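Side-chain contacts in hypothetical protein (Ruminococcus gnavus, PDB 4QAN), which is of unknown function but has a cystatin-like fold, belongs as a divergent member to the NTF2-like superfamily, and can bind a magnesium ion: residues E108-E113 against Q153-G158; A121-K126 against L173-L178; E13-E18 against A46-A51; T22-E27 against Q204-N209. One frame throughout, in Å; residues are numbered along the deposited sequence.

Contact 1 (E108-E113 against Q153-G158); sequences EIPEIE and QSYRLG
Ile109 and Pro110 make a buried, apolar contact with Tyr155 and Leu157, joining the loop that leaves helix 87-108 to strand 153-164 of the antiparallel sheet in this cystatin-like fold. No hydrogen bond crosses between the two segments. Ile109 is the first residue to abandon helical backbone angles, and its branched side chain serves two neighbours at once. With CG2 anti to the backbone N and CG1 beside it (chi1 -55°), the short branch meets the ring of Tyr155, CG2 lying 3.9 Å from CE1, while the long branch runs to the next inward-facing residue of the strand. There Ile109 CD1 comes within 3.5 Å of Leu157 CD2. Tyr155 and Leu157, two apart on an extended strand, both point at the loop, and Cys186 and Cys150 fill in around the isoleucine. The long, flat tyrosine suits its place because it stretches past Ile109 to the proline; an alanine here would probably open a gap beneath the loop, leaving Ile109 CG2 and the Pro110 ring without their packing partner. Pro110 offers a compact hydrocarbon ring and no backbone N-H in need of a partner, fitting for a helix exit. It crosses the end of the tyrosine at a slant, with CD 3.9 Å from CZ and, at the phenol oxygen, Pro110 CG 3.3 Å from Tyr155 OH.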
loop_
_atom_site.group_PDB
_atom_site.type_symbol
_atom_site.label_atom_id
_atom_site.label_comp_id
_atom_site.label_asym_id
_atom_site.label_seq_id
_atom_site.Cartn_x
_atom_site.Cartn_y
_atom_site.Cartn_z
ATOM N N GLU A 108 -19.392 -8.493 5.160
ATOM C CA GLU A 108 -19.935 -8.690 6.513
ATOM C C GLU A 108 -21.276 -8.000 6.774
ATOM O O GLU A 108 -21.860 -8.183 7.836
ATOM C CB GLU A 108 -18.914 -8.246 7.566
ATOM C CG GLU A 108 -17.686 -9.135 7.625
ATOM C CD GLU A 108 -18.026 -10.580 7.931
ATOM O OE1 GLU A 108 -18.787 -10.826 8.891
ATOM O OE2 GLU A 108 -17.530 -11.475 7.214
ATOM N N ILE A 109 -21.740 -7.199 5.822
ATOM C CA ILE A 109 -23.065 -6.601 5.877
ATOM C C ILE A 109 -23.847 -7.110 4.675
ATOM O O ILE A 109 -23.648 -6.628 3.557
ATOM C CB ILE A 109 -23.013 -5.072 5.818
ATOM C CG1 ILE A 109 -22.103 -4.536 6.921
ATOM C CG2 ILE A 109 -24.417 -4.493 5.939
ATOM C CD1 ILE A 109 -21.752 -3.069 6.769
ATOM N N PRO A 110 -24.733 -8.096 4.899
ATOM C CA PRO A 110 -25.489 -8.650 3.781
ATOM C C PRO A 110 -26.497 -7.622 3.255
ATOM O O PRO A 110 -27.094 -6.879 4.055
ATOM C CB PRO A 110 -26.195 -9.859 4.406
ATOM C CG PRO A 110 -26.381 -9.483 5.841
ATOM C CD PRO A 110 -25.204 -8.614 6.201
ATOM N N GLU A 111 -26.671 -7.577 1.930
ATOM C CA GLU A 111 -27.558 -6.603 1.289
ATOM C C GLU A 111 -27.139 -5.188 1.674
ATOM O O GLU A 111 -27.961 -4.386 2.116
ATOM C CB GLU A 111 -29.022 -6.832 1.689
ATOM C CG GLU A 111 -29.541 -8.243 1.474
ATOM C CD GLU A 111 -31.003 -8.381 1.879
ATOM O OE1 GLU A 111 -31.335 -8.107 3.056
ATOM O OE2 GLU A 111 -31.824 -8.763 1.018
ATOM N N ILE A 112 -25.845 -4.897 1.531
ATOM C CA ILE A 112 -25.325 -3.552 1.794
ATOM C C ILE A 112 -25.907 -2.561 0.772
ATOM O O ILE A 112 -25.995 -1.371 1.038
ATOM C CB ILE A 112 -23.768 -3.523 1.855
ATOM C CG1 ILE A 112 -23.267 -2.117 2.195
ATOM C CG2 ILE A 112 -23.120 -4.011 0.557
ATOM C CD1 ILE A 112 -21.917 -2.103 2.867
ATOM N N GLU A 113 -26.347 -3.080 -0.371
ATOM C CA GLU A 113 -27.058 -2.298 -1.391
ATOM C C GLU A 113 -28.304 -1.582 -0.857
ATOM O O GLU A 113 -28.621 -0.468 -1.290
ATOM C CB GLU A 113 -27.475 -3.203 -2.563
ATOM C CG GLU A 113 -26.320 -3.665 -3.449
ATOM C CD GLU A 113 -25.458 -4.762 -2.830
ATOM O OE1 GLU A 113 -25.908 -5.414 -1.855
ATOM O OE2 GLU A 113 -24.322 -4.973 -3.325
ATOM N N GLN A 153 -32.520 -5.894 9.372
ATOM C CA GLN A 153 -31.279 -5.827 10.155
ATOM C C GLN A 153 -30.846 -4.387 10.430
ATOM O O GLN A 153 -31.007 -3.511 9.584
ATOM C CB GLN A 153 -30.126 -6.546 9.426
ATOM C CG GLN A 153 -30.464 -7.889 8.789
ATOM C CD GLN A 153 -31.197 -8.822 9.731
ATOM O OE1 GLN A 153 -32.413 -8.721 9.900
ATOM N NE2 GLN A 153 -30.461 -9.748 10.340
ATOM N N SER A 154 -30.293 -4.163 11.618
ATOM C CA SER A 154 -29.625 -2.911 11.959
ATOM C C SER A 154 -28.180 -3.242 12.346
ATOM O O SER A 154 -27.941 -4.227 13.043
ATOM C CB SER A 154 -30.352 -2.219 13.117
ATOM O OG SER A 154 -29.810 -0.937 13.384
ATOM N N TYR A 155 -27.218 -2.445 11.881
ATOM C CA TYR A 155 -25.803 -2.646 12.250
ATOM C C TYR A 155 -25.162 -1.347 12.741
ATOM O O TYR A 155 -25.605 -0.253 12.378
ATOM C CB TYR A 155 -24.991 -3.198 11.067
ATOM C CG TYR A 155 -25.593 -4.411 10.395
ATOM C CD1 TYR A 155 -26.477 -4.269 9.330
ATOM C CD2 TYR A 155 -25.281 -5.695 10.822
ATOM C CE1 TYR A 155 -27.033 -5.371 8.708
ATOM C CE2 TYR A 155 -25.834 -6.806 10.206
ATOM C CZ TYR A 155 -26.707 -6.637 9.150
ATOM O OH TYR A 155 -27.261 -7.730 8.529
ATOM N N ARG A 156 -24.135 -1.472 13.579
ATOM C CA ARG A 156 -23.320 -0.326 13.976
ATOM C C ARG A 156 -21.967 -0.441 13.291
ATOM O O ARG A 156 -21.386 -1.527 13.235
ATOM C CB ARG A 156 -23.145 -0.236 15.505
ATOM C CG ARG A 156 -22.162 0.853 15.946
ATOM C CD ARG A 156 -22.184 1.149 17.442
ATOM N NE ARG A 156 -21.927 -0.029 18.269
ATOM C CZ ARG A 156 -20.737 -0.605 18.437
ATOM N NH1 ARG A 156 -19.648 -0.136 17.833
ATOM N NH2 ARG A 156 -20.632 -1.676 19.213
ATOM N N LEU A 157 -21.471 0.672 12.760
ATOM C CA LEU A 157 -20.131 0.706 12.181
ATOM C C LEU A 157 -19.308 1.744 12.922
ATOM O O LEU A 157 -19.861 2.658 13.520
ATOM C CB LEU A 157 -20.184 1.049 10.694
ATOM C CG LEU A 157 -21.258 0.359 9.848
ATOM C CD1 LEU A 157 -21.474 1.109 8.544
ATOM C CD2 LEU A 157 -20.882 -1.084 9.577
ATOM N N GLY A 158 -17.988 1.595 12.888
ATOM C CA GLY A 158 -17.092 2.583 13.474
ATOM C C GLY A 158 -16.113 3.084 12.441
ATOM O O GLY A 158 -15.272 2.326 11.982
#

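Contact 2 (A121-K126 against L173-L178); sequences AEKKEK and LKEGLL
The backbones at Lys123 and Glu175 stay well apart, 10.5 Å from CA to CA, so that only long side chains can bridge the two segments. What joins them is a surface salt bridge within the cystatin-like fold, between the end of edge strand 116-122 and the loop that follows strand 167-172. Both residues aim their CB at the other segment, and the two chains cross at about a right angle. Lysine and glutamate suit this place: each has enough methylenes to cover half the distance and a charge to meet its opposite there. The lysine is nearly straight as far as CD, then bends (chi3 80°), which swings the ammonium group round to the carboxylate. Glu175 reaches out with CG anti to its own N (chi1 -152°) and the chain extended beyond. Lys123 is not devoted to this partner alone, for Glu143 on the adjoining strand 140-150 offers a second carboxylate in a long, weak ion pair. Two carboxylates in its neighbourhood, one of them distant, would probably favour the charged form of the ammonium. The backbone of Lys123 is itself paired with Glu143, which fixes the root of the lysine to the sheet. On the far segment, Gly176 follows Glu175 with a positive phi of 84°, a conformation that glycine accepts readily. The bridge uses one carboxylate oxygen: Lys123 NZ donates a weak hydrogen bond of 3.2 Å to Glu175 OE2, while OE1 of that carboxylate lies farther off.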
loop_
_atom_site.group_PDB
_atom_site.type_symbol
_atom_site.label_atom_id
_atom_site.label_comp_id
_atom_site.label_asym_id
_atom_site.label_seq_id
_atom_site.Cartn_x
_atom_site.Cartn_y
_atom_site.Cartn_z
ATOM N N ALA A 121 -23.222 9.140 15.028
ATOM C CA ALA A 121 -22.950 9.716 16.348
ATOM C C ALA A 121 -21.455 9.892 16.581
ATOM O O ALA A 121 -20.673 9.029 16.210
ATOM C CB ALA A 121 -23.554 8.839 17.432
ATOM N N GLU A 122 -21.068 11.008 17.199
ATOM C CA GLU A 122 -19.667 11.275 17.529
ATOM C C GLU A 122 -19.291 10.601 18.838
ATOM O O GLU A 122 -19.764 11.004 19.886
ATOM C CB GLU A 122 -19.399 12.783 17.644
ATOM C CG GLU A 122 -19.338 13.514 16.308
ATOM C CD GLU A 122 -18.789 14.930 16.419
ATOM O OE1 GLU A 122 -17.826 15.156 17.189
ATOM O OE2 GLU A 122 -19.318 15.818 15.718
ATOM N N LYS A 123 -18.429 9.589 18.778
ATOM C CA LYS A 123 -17.996 8.866 19.983
ATOM C C LYS A 123 -17.326 9.821 20.983
ATOM O O LYS A 123 -16.663 10.774 20.581
ATOM C CB LYS A 123 -17.046 7.722 19.609
ATOM C CG LYS A 123 -17.266 6.455 20.409
ATOM C CD LYS A 123 -16.370 5.326 19.933
ATOM C CE LYS A 123 -14.968 5.469 20.497
ATOM N NZ LYS A 123 -14.080 4.355 20.072
ATOM N N LYS A 124 -17.502 9.563 22.279
ATOM C CA LYS A 124 -17.074 10.508 23.323
ATOM C C LYS A 124 -15.764 10.117 24.017
ATOM O O LYS A 124 -15.779 9.747 25.192
ATOM C CB LYS A 124 -18.178 10.665 24.374
ATOM N N GLU A 125 -14.643 10.224 23.295
ATOM C CA GLU A 125 -13.307 9.920 23.840
ATOM C C GLU A 125 -12.278 10.975 23.405
ATOM O O GLU A 125 -11.653 10.835 22.355
ATOM C CB GLU A 125 -12.815 8.538 23.375
ATOM C CG GLU A 125 -13.885 7.525 22.992
ATOM C CD GLU A 125 -14.476 6.805 24.183
ATOM O OE1 GLU A 125 -13.708 6.114 24.885
ATOM O OE2 GLU A 125 -15.703 6.912 24.406
ATOM N N LYS A 126 -12.090 12.021 24.205
ATOM C CA LYS A 126 -11.100 13.065 23.888
ATOM C C LYS A 126 -9.655 12.556 24.034
ATOM O O LYS A 126 -8.739 13.050 23.358
ATOM C CB LYS A 126 -11.314 14.306 24.768
ATOM N N LEU A 173 -12.285 2.642 7.939
ATOM C CA LEU A 173 -13.686 2.205 7.902
ATOM C C LEU A 173 -14.003 1.300 9.090
ATOM O O LEU A 173 -15.110 0.778 9.205
ATOM C CB LEU A 173 -13.975 1.443 6.601
ATOM C CG LEU A 173 -14.307 2.301 5.381
ATOM C CD1 LEU A 173 -13.067 2.964 4.786
ATOM C CD2 LEU A 173 -15.008 1.434 4.349
ATOM N N LYS A 174 -12.987 1.081 9.923
ATOM C CA LYS A 174 -13.101 0.353 11.168
ATOM C C LYS A 174 -12.381 1.135 12.271
ATOM O O LYS A 174 -11.415 1.857 12.021
ATOM C CB LYS A 174 -12.503 -1.039 10.999
ATOM C CG LYS A 174 -13.195 -1.824 9.899
ATOM C CD LYS A 174 -12.875 -3.307 9.968
ATOM C CE LYS A 174 -11.476 -3.615 9.489
ATOM N NZ LYS A 174 -11.061 -4.965 9.941
ATOM N N GLU A 175 -12.872 0.982 13.489
ATOM C CA GLU A 175 -12.396 1.720 14.663
ATOM C C GLU A 175 -10.876 1.725 14.760
ATOM O O GLU A 175 -10.236 0.736 14.447
ATOM C CB GLU A 175 -12.966 1.047 15.907
ATOM C CG GLU A 175 -13.167 1.944 17.100
ATOM C CD GLU A 175 -13.913 1.213 18.201
ATOM O OE1 GLU A 175 -13.393 0.173 18.662
ATOM O OE2 GLU A 175 -15.016 1.664 18.584
ATOM N N GLY A 176 -10.306 2.840 15.200
ATOM C CA GLY A 176 -8.866 2.951 15.409
ATOM C C GLY A 176 -8.101 3.298 14.145
ATOM O O GLY A 176 -8.634 3.940 13.232
ATOM N N LEU A 177 -6.842 2.871 14.098
ATOM C CA LEU A 177 -5.978 3.127 12.970
ATOM C C LEU A 177 -6.199 2.088 11.889
ATOM O O LEU A 177 -6.468 0.913 12.179
ATOM C CB LEU A 177 -4.500 3.083 13.392
ATOM C CG LEU A 177 -3.948 4.167 14.320
ATOM C CD1 LEU A 177 -2.450 3.968 14.491
ATOM C CD2 LEU A 177 -4.233 5.578 13.808
ATOM N N LEU A 178 -6.042 2.527 10.643
ATOM C CA LEU A 178 -6.073 1.648 9.472
ATOM C C LEU A 178 -5.244 0.366 9.651
ATOM O O LEU A 178 -5.638 -0.693 9.173
ATOM C CB LEU A 178 -5.575 2.407 8.246
ATOM C CG LEU A 178 -5.591 1.678 6.902
ATOM C CD1 LEU A 178 -7.007 1.277 6.515
ATOM C CD2 LEU A 178 -4.951 2.539 5.817
#

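Contact 3 (E13-E18 against A46-A51); sequences ESLQKE and ALRGCA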
loop_
_atom_site.group_PDB
_atom_site.type_symbol
_atom_site.label_atom_id
_atom_site.label_comp_id
_atom_site.label_asym_id
_atom_site.label_seq_id
_atom_site.Cartn_x
_atom_site.Cartn_y
_atom_site.Cartn_z
ATOM N N GLU A 13 -10.837 4.073 -16.872
ATOM C CA GLU A 13 -12.111 4.753 -17.142
ATOM C C GLU A 13 -12.621 5.505 -15.914
ATOM O O GLU A 13 -13.081 6.637 -16.027
ATOM C CB GLU A 13 -13.183 3.756 -17.615
ATOM C CG GLU A 13 -13.066 3.354 -19.078
ATOM C CD GLU A 13 -13.941 2.159 -19.449
ATOM O OE1 GLU A 13 -14.929 1.867 -18.732
ATOM O OE2 GLU A 13 -13.637 1.503 -20.475
ATOM N N SER A 14 -12.544 4.884 -14.741
ATOM C CA SER A 14 -12.989 5.559 -13.520
ATOM C C SER A 14 -12.069 6.733 -13.162
ATOM O O SER A 14 -12.536 7.795 -12.759
ATOM C CB SER A 14 -13.082 4.580 -12.357
ATOM O OG SER A 14 -14.046 3.591 -12.631
ATOM N N LEU A 15 -10.764 6.553 -13.328
ATOM C CA LEU A 15 -9.838 7.653 -13.062
ATOM C C LEU A 15 -9.999 8.824 -14.014
ATOM O O LEU A 15 -9.654 9.926 -13.654
ATOM C CB LEU A 15 -8.396 7.182 -13.071
ATOM C CG LEU A 15 -8.037 6.492 -11.763
ATOM C CD1 LEU A 15 -6.787 5.652 -11.961
ATOM C CD2 LEU A 15 -7.891 7.506 -10.622
ATOM N N GLN A 16 -10.519 8.584 -15.216
ATOM C CA GLN A 16 -10.857 9.674 -16.146
ATOM C C GLN A 16 -12.110 10.447 -15.749
ATOM O O GLN A 16 -12.364 11.511 -16.316
ATOM C CB GLN A 16 -11.082 9.141 -17.565
ATOM C CG GLN A 16 -9.870 8.497 -18.199
ATOM C CD GLN A 16 -10.238 7.663 -19.411
ATOM O OE1 GLN A 16 -11.059 8.075 -20.228
ATOM N NE2 GLN A 16 -9.629 6.477 -19.534
ATOM N N LYS A 17 -12.913 9.909 -14.828
ATOM C CA LYS A 17 -14.173 10.569 -14.432
ATOM C C LYS A 17 -13.915 11.827 -13.624
ATOM O O LYS A 17 -12.998 11.863 -12.815
ATOM C CB LYS A 17 -15.066 9.637 -13.603
ATOM C CG LYS A 17 -15.736 8.522 -14.381
ATOM C CD LYS A 17 -16.466 7.578 -13.443
ATOM C CE LYS A 17 -17.313 6.581 -14.215
ATOM N NZ LYS A 17 -17.773 5.467 -13.342
ATOM N N GLU A 18 -14.752 12.842 -13.836
ATOM C CA GLU A 18 -14.638 14.136 -13.164
ATOM C C GLU A 18 -15.067 14.062 -11.688
ATOM O O GLU A 18 -16.045 13.386 -11.355
ATOM C CB GLU A 18 -15.523 15.165 -13.892
ATOM C CG GLU A 18 -15.045 16.606 -13.796
ATOM C CD GLU A 18 -13.659 16.819 -14.399
ATOM O OE1 GLU A 18 -13.330 16.211 -15.448
ATOM O OE2 GLU A 18 -12.888 17.607 -13.815
ATOM N N ALA A 46 -15.247 5.187 -3.360
ATOM C CA ALA A 46 -14.793 4.905 -1.990
ATOM C C ALA A 46 -13.360 5.333 -1.737
ATOM O O ALA A 46 -13.080 5.985 -0.735
ATOM C CB ALA A 46 -14.928 3.410 -1.680
ATOM N N LEU A 47 -12.459 4.939 -2.635
ATOM C CA LEU A 47 -11.046 5.286 -2.525
ATOM C C LEU A 47 -10.797 6.783 -2.389
ATOM O O LEU A 47 -9.989 7.211 -1.568
ATOM C CB LEU A 47 -10.276 4.752 -3.730
ATOM C CG LEU A 47 -10.061 3.227 -3.671
ATOM C CD1 LEU A 47 -9.461 2.704 -4.960
ATOM C CD2 LEU A 47 -9.183 2.866 -2.495
ATOM N N ARG A 48 -11.499 7.562 -3.200
ATOM C CA ARG A 48 -11.361 9.012 -3.198
ATOM C C ARG A 48 -11.740 9.649 -1.854
ATOM O O ARG A 48 -11.252 10.734 -1.522
ATOM C CB ARG A 48 -12.213 9.606 -4.318
ATOM C CG ARG A 48 -11.759 9.163 -5.705
ATOM C CD ARG A 48 -12.916 9.129 -6.689
ATOM N NE ARG A 48 -12.464 8.831 -8.052
ATOM C CZ ARG A 48 -12.238 9.736 -9.004
ATOM N NH1 ARG A 48 -12.399 11.040 -8.782
ATOM N NH2 ARG A 48 -11.845 9.323 -10.200
ATOM N N GLY A 49 -12.603 8.974 -1.092
ATOM C CA GLY A 49 -12.994 9.424 0.231
ATOM C C GLY A 49 -12.069 9.032 1.365
ATOM O O GLY A 49 -12.286 9.452 2.506
ATOM N N CYS A 50 -11.066 8.202 1.070
ATOM C CA CYS A 50 -10.078 7.787 2.054
ATOM C C CYS A 50 -8.904 8.759 2.097
ATOM O O CYS A 50 -8.618 9.440 1.118
ATOM C CB CYS A 50 -9.560 6.377 1.725
ATOM S SG CYS A 50 -10.841 5.092 1.635
ATOM N N ALA A 51 -8.198 8.791 3.222
ATOM C CA ALA A 51 -7.071 9.711 3.403
ATOM C C ALA A 51 -5.752 9.085 2.918
ATOM O O ALA A 51 -4.803 8.957 3.689
ATOM C CB ALA A 51 -6.963 10.117 4.868
#
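Ser14 presents its carbonyl to Arg48, its O lying 3.1 Å from Arg48 NH2, while its hydroxyl is engaged elsewhere, in a hydrogen bond with Asp251. A small polar residue fits this buried spot, where one short side chain must meet a neighbouring loop. Leu15 comes next, and its CA sits at the edge of the guanidinium, near the plane, 3.9 Å from Arg48 NH2. The leucine's CB does not aim at the arginine, yet its end bends closer, with CD2 4.4 Å from Arg48 NH2. From Ser14 to Lys17 the chain makes a type I beta turn, closed by a 3.0 Å hydrogen bond from Lys17 N to Ser14 O, and toward this turn reaches the side chain of Arg48, from helix 43-48 of the cystatin-like fold. Arg48 is suited to the task by length: its chain is extended from CG to NE (chi3 174°), carrying the flat cation from the helix out to the turn. Asp44, one helical turn earlier, holds NE in a salt bridge, and NH1 is bonded to Thr206 O, so the group has little liberty to rotate. At Lys17 the backbone O lies 3.8 Å from Arg48 NH2, whereas the ammonium end of this lysine leads away from the arginine.

Contact 4 (T22-E27 against Q204-N209); sequences TSFSEE and QLTGAN
Phe24 and Thr206 supply the apolar part of this contact between two irregular segments, one leading into helix 27-39 and the other in the long connection before helix 221-234, as two loops meet beside the N-terminal helices of the cystatin-like fold. The side chains come from opposite directions, and CE2 and CZ of the ring meet CB and CG2 of Thr206. Phe24 CZ is 4.0 Å from Thr206 CB, and Phe24 CE2 stands equally far, 4.0 Å, from Thr206 CG2. The threonine approaches the ring at a slant. Phenylalanine suits the place because its ring carries the contact well beyond its own backbone, and beta-branched threonine because it gives the ring a methyl while keeping a hydroxyl for a backbone carbonyl.

The polar part centres on that hydroxyl. With OG1 anti to the backbone N (chi1 -160°), CG2 is left in the crowded position between N and the carbonyl carbon. Thr206 OG1 lies 3.4 Å from Thr22 O, but the angle is too poor for a hydrogen bond; its real partner is Ile21 O, one residue earlier. A valine in place of Thr206 would keep hydrocarbon against Phe24 but would probably leave Ile21 O without this mate.

The backbones run close here, 5.9 Å between the CA atoms of Thr22 and Thr206, and Leu205 is hydrogen-bonded through its main chain to Ile21. Around them, Phe24 meets the ring of Tyr33 on helix 27-39 with planes at about 45°, and its backbone pairs with Trp168 on strand 167-172.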
loop_
_atom_site.group_PDB
_atom_site.type_symbol
_atom_site.label_atom_id
_atom_site.label_comp_id
_atom_site.label_asym_id
_atom_site.label_seq_id
_atom_site.Cartn_x
_atom_site.Cartn_y
_atom_site.Cartn_z
ATOM N N THR A 22 -15.196 19.267 -4.263
ATOM C CA THR A 22 -13.833 19.684 -3.897
ATOM C C THR A 22 -13.351 18.962 -2.644
ATOM O O THR A 22 -12.276 18.364 -2.632
ATOM C CB THR A 22 -13.721 21.187 -3.580
ATOM O OG1 THR A 22 -14.365 21.963 -4.598
ATOM C CG2 THR A 22 -12.249 21.600 -3.465
ATOM N N SER A 23 -14.163 19.038 -1.593
ATOM C CA SER A 23 -13.749 18.649 -0.252
ATOM C C SER A 23 -14.952 18.389 0.644
ATOM O O SER A 23 -16.069 18.775 0.323
ATOM C CB SER A 23 -12.898 19.766 0.364
ATOM O OG SER A 23 -13.594 21.012 0.343
ATOM N N PHE A 24 -14.709 17.721 1.766
ATOM C CA PHE A 24 -15.710 17.568 2.814
ATOM C C PHE A 24 -15.259 18.460 3.962
ATOM O O PHE A 24 -14.189 18.254 4.551
ATOM C CB PHE A 24 -15.850 16.101 3.242
ATOM C CG PHE A 24 -16.002 15.154 2.086
ATOM C CD1 PHE A 24 -17.121 15.218 1.265
ATOM C CD2 PHE A 24 -15.016 14.218 1.795
ATOM C CE1 PHE A 24 -17.253 14.357 0.184
ATOM C CE2 PHE A 24 -15.148 13.359 0.720
ATOM C CZ PHE A 24 -16.263 13.430 -0.087
ATOM N N SER A 25 -16.058 19.485 4.228
ATOM C CA SER A 25 -15.755 20.478 5.244
ATOM C C SER A 25 -16.247 20.015 6.611
ATOM O O SER A 25 -15.821 20.544 7.640
ATOM C CB SER A 25 -16.407 21.821 4.873
ATOM O OG SER A 25 -17.682 21.628 4.278
ATOM N N GLU A 26 -17.158 19.045 6.612
ATOM C CA GLU A 26 -17.698 18.476 7.840
ATOM C C GLU A 26 -17.455 16.987 7.793
ATOM O O GLU A 26 -17.582 16.376 6.729
ATOM C CB GLU A 26 -19.201 18.743 7.941
ATOM C CG GLU A 26 -19.734 18.718 9.365
ATOM C CD GLU A 26 -19.372 19.970 10.150
ATOM O OE1 GLU A 26 -18.677 20.853 9.600
ATOM O OE2 GLU A 26 -19.789 20.079 11.324
ATOM N N GLU A 27 -17.118 16.395 8.938
ATOM C CA GLU A 27 -16.850 14.955 8.988
ATOM C C GLU A 27 -18.092 14.115 8.614
ATOM O O GLU A 27 -17.958 13.014 8.084
ATOM C CB GLU A 27 -16.249 14.523 10.345
ATOM C CG GLU A 27 -17.182 14.542 11.553
ATOM C CD GLU A 27 -16.836 15.621 12.566
ATOM O OE1 GLU A 27 -16.827 16.816 12.193
ATOM O OE2 GLU A 27 -16.592 15.270 13.743
ATOM N N GLN A 204 -21.628 12.588 -6.318
ATOM C CA GLN A 204 -20.525 13.075 -7.121
ATOM C C GLN A 204 -19.343 12.261 -6.610
ATOM O O GLN A 204 -19.472 11.530 -5.630
ATOM C CB GLN A 204 -20.232 14.555 -6.881
ATOM C CG GLN A 204 -21.431 15.455 -6.575
ATOM C CD GLN A 204 -22.292 15.711 -7.789
ATOM O OE1 GLN A 204 -22.669 14.778 -8.500
ATOM N NE2 GLN A 204 -22.617 16.986 -8.038
ATOM N N LEU A 205 -18.201 12.409 -7.265
ATOM C CA LEU A 205 -16.929 11.951 -6.729
ATOM C C LEU A 205 -16.152 13.160 -6.235
ATOM O O LEU A 205 -16.426 14.297 -6.620
ATOM C CB LEU A 205 -16.107 11.235 -7.802
ATOM C CG LEU A 205 -16.881 10.356 -8.774
ATOM C CD1 LEU A 205 -15.907 9.723 -9.755
ATOM C CD2 LEU A 205 -17.683 9.306 -8.024
ATOM N N THR A 206 -15.198 12.903 -5.357
ATOM C CA THR A 206 -14.212 13.881 -4.960
ATOM C C THR A 206 -12.891 13.444 -5.619
ATOM O O THR A 206 -12.873 12.523 -6.436
ATOM C CB THR A 206 -14.113 13.978 -3.420
ATOM O OG1 THR A 206 -13.519 15.229 -3.041
ATOM C CG2 THR A 206 -13.291 12.787 -2.827
ATOM N N GLY A 207 -11.793 14.097 -5.275
ATOM C CA GLY A 207 -10.590 14.000 -6.077
ATOM C C GLY A 207 -9.979 12.623 -6.175
ATOM O O GLY A 207 -10.057 11.834 -5.235
ATOM N N ALA A 208 -9.354 12.344 -7.321
ATOM C CA ALA A 208 -8.650 11.096 -7.537
ATOM C C ALA A 208 -7.405 11.072 -6.658
ATOM O O ALA A 208 -6.713 12.068 -6.548
ATOM C CB ALA A 208 -8.271 10.947 -9.000
ATOM N N ASN A 209 -7.119 9.930 -6.045
ATOM C CA ASN A 209 -6.024 9.840 -5.089
ATOM C C ASN A 209 -5.373 8.481 -5.030
ATOM O O ASN A 209 -4.846 8.098 -3.988
ATOM C CB ASN A 209 -6.568 10.171 -3.704
ATOM C CG ASN A 209 -7.648 9.204 -3.270
ATOM O OD1 ASN A 209 -8.248 8.516 -4.102
ATOM N ND2 ASN A 209 -7.888 9.130 -1.972
#

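Overall arrangement
Contacts 3 and 4 are neighbours, their centres about 10 Å apart, and they interlock along the chain. Besides the arginine bond that already holds the two together, a probable hydrogen bond joins them directly, Asn209 ND2 to Leu47 O at 2.9 Å. Contacts 1 and 2 reach the same antiparallel sheet, with centres about 17 Å apart, and both lie within the chain loop that contact 4 closes. Contact 2 meets contact 4 where two like charges come close, Glu122 OE2 and Glu27 OE2 at 3.4 Å. All four lie away from Ser360, the residue known to bind magnesium, to which no ion is bound in this chain.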